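Local atomic coordinates of chymotrypsin-like serine protease (Equine arteritis virus, PDB entry 1MBM), a protein that probably cleaves viral polyproteins as the small chymotrypsin-like serine proteinase nsp4 of an arterivirus. Residues L77-T83 with Q120-V125. Sequence-based numbering, arbitrary orientation.
Sequences LHFAQPT and QGDAVV
Gln-120 OE1 accepts two bonds, from Thr-83 N at 3.0 Å, in the carbonyl plane on a lone pair, and from a water that also donates to Gln-81 O. NE2 donates to Thr-83 O at 2.7 Å, with that oxygen only 3° out of the amide plane; a further bond from NE2 to Pro-86 O helps fix the amide's rotation. An extended chain beyond CG (chi2 -173°) carries the group across to the Thr-83 backbone, where OE1 and NE2 meet its N and O much as the C=O and N-H of a neighbouring strand residue would. At the other end of the contact the backbones themselves meet: Val-124 N donates to His-78 O at 2.7 Å, and Val-124 O receives Ala-80 N at 3.0 Å. These two bonds form a single bridge between Phe-79 and Val-124, running parallel. Beside it, Phe-79 presents its ring edge to Val-124, CD1 lying 3.8 Å from CB, while Leu-77 CG lies over one face, 4.2 Å above the ring plane and toward the rim. The methyls of Ala-80 and Ala-123 meet at 3.6 Å. A water joins Ala-80 O to Val-125 O, extending the link past the bridge. The connection between the two barrels of this chymotrypsin-like fold is thus tied to the start of strand 123-132, through a single parallel bridge, next to the type II' turn of a beta hairpin, Gln-120 to Ala-123.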
# COMPACT_ATOMS: atom_id res chain seq x y z
N LEU A 77 3.80 -13.58 6.73
CA LEU A 77 3.58 -12.95 5.43
C LEU A 77 2.63 -13.77 4.57
O LEU A 77 2.92 -14.92 4.27
CB LEU A 77 4.90 -12.79 4.67
CG LEU A 77 4.85 -12.12 3.30
CD1 LEU A 77 4.20 -10.75 3.39
CD2 LEU A 77 6.23 -11.99 2.67
N HIS A 78 1.50 -13.18 4.18
CA HIS A 78 0.58 -13.80 3.24
C HIS A 78 0.38 -12.84 2.07
O HIS A 78 0.08 -11.67 2.27
CB HIS A 78 -0.79 -14.09 3.87
CG HIS A 78 -0.73 -14.99 5.07
ND1 HIS A 78 -0.39 -16.32 4.99
CD2 HIS A 78 -0.99 -14.75 6.38
CE1 HIS A 78 -0.43 -16.86 6.20
NE2 HIS A 78 -0.79 -15.93 7.06
N PHE A 79 0.59 -13.31 0.84
CA PHE A 79 0.28 -12.50 -0.32
C PHE A 79 -1.14 -12.86 -0.77
O PHE A 79 -1.55 -14.02 -0.65
CB PHE A 79 1.27 -12.77 -1.45
CG PHE A 79 2.62 -12.11 -1.25
CD1 PHE A 79 2.72 -10.90 -0.60
CD2 PHE A 79 3.78 -12.72 -1.71
CE1 PHE A 79 3.97 -10.28 -0.41
CE2 PHE A 79 5.01 -12.12 -1.53
CZ PHE A 79 5.11 -10.90 -0.88
N ALA A 80 -1.88 -11.88 -1.27
CA ALA A 80 -3.23 -12.14 -1.79
C ALA A 80 -3.55 -11.22 -2.97
O ALA A 80 -3.04 -10.10 -3.06
CB ALA A 80 -4.29 -11.98 -0.70
N GLN A 81 -4.39 -11.71 -3.86
CA GLN A 81 -4.83 -10.94 -5.02
C GLN A 81 -5.63 -9.74 -4.52
O GLN A 81 -6.25 -9.80 -3.46
CB GLN A 81 -5.70 -11.82 -5.94
CG GLN A 81 -7.18 -11.86 -5.56
CD GLN A 81 -8.06 -12.37 -6.70
OE1 GLN A 81 -7.86 -13.47 -7.19
NE2 GLN A 81 -9.04 -11.56 -7.10
N PRO A 82 -5.55 -8.62 -5.24
CA PRO A 82 -6.35 -7.45 -4.88
C PRO A 82 -7.84 -7.76 -4.95
O PRO A 82 -8.31 -8.42 -5.87
CB PRO A 82 -5.98 -6.43 -5.96
CG PRO A 82 -5.41 -7.26 -7.08
CD PRO A 82 -4.67 -8.36 -6.39
N THR A 83 -8.57 -7.30 -3.94
CA THR A 83 -10.01 -7.42 -3.89
C THR A 83 -10.56 -6.00 -3.88
O THR A 83 -10.05 -5.15 -3.15
CB THR A 83 -10.39 -8.19 -2.61
OG1 THR A 83 -10.19 -9.60 -2.84
CG2 THR A 83 -11.87 -8.09 -2.32
N GLN A 120 -4.94 -6.02 2.96
CA GLN A 120 -6.36 -6.28 3.08
C GLN A 120 -6.45 -7.50 3.99
O GLN A 120 -5.92 -8.56 3.66
CB GLN A 120 -6.99 -6.56 1.70
CG GLN A 120 -7.12 -5.31 0.83
CD GLN A 120 -7.89 -5.53 -0.46
OE1 GLN A 120 -7.58 -6.44 -1.23
NE2 GLN A 120 -8.88 -4.68 -0.71
N GLY A 121 -7.08 -7.34 5.14
CA GLY A 121 -7.13 -8.40 6.13
C GLY A 121 -5.73 -8.64 6.67
O GLY A 121 -5.04 -7.69 7.05
N ASP A 122 -5.29 -9.89 6.66
CA ASP A 122 -3.96 -10.25 7.13
C ASP A 122 -2.98 -10.46 5.97
O ASP A 122 -1.91 -11.04 6.14
CB ASP A 122 -4.03 -11.53 7.99
CG ASP A 122 -4.44 -12.76 7.18
OD1 ASP A 122 -4.86 -12.63 6.01
OD2 ASP A 122 -4.38 -13.92 7.65
N ALA A 123 -3.35 -9.97 4.79
CA ALA A 123 -2.53 -10.23 3.62
C ALA A 123 -2.03 -9.00 2.90
O ALA A 123 -2.75 -8.00 2.81
CB ALA A 123 -3.29 -11.14 2.65
N VAL A 124 -0.82 -9.09 2.37
CA VAL A 124 -0.23 -8.03 1.58
C VAL A 124 -0.68 -8.20 0.14
O VAL A 124 -0.56 -9.29 -0.44
CB VAL A 124 1.32 -8.11 1.62
CG1 VAL A 124 1.96 -7.14 0.63
CG2 VAL A 124 1.84 -7.87 3.03
N VAL A 125 -1.22 -7.13 -0.44
CA VAL A 125 -1.60 -7.15 -1.84
C VAL A 125 -0.52 -6.46 -2.69
O VAL A 125 -0.36 -6.77 -3.87
CB VAL A 125 -3.01 -6.55 -2.08
CG1 VAL A 125 -4.07 -7.32 -1.26
CG2 VAL A 125 -3.04 -5.08 -1.71
O HOH W 1 0.89 -10.57 5.21
O HOH W 2 -1.66 -8.80 -5.01
O HOH W 3 -7.05 -8.97 -1.03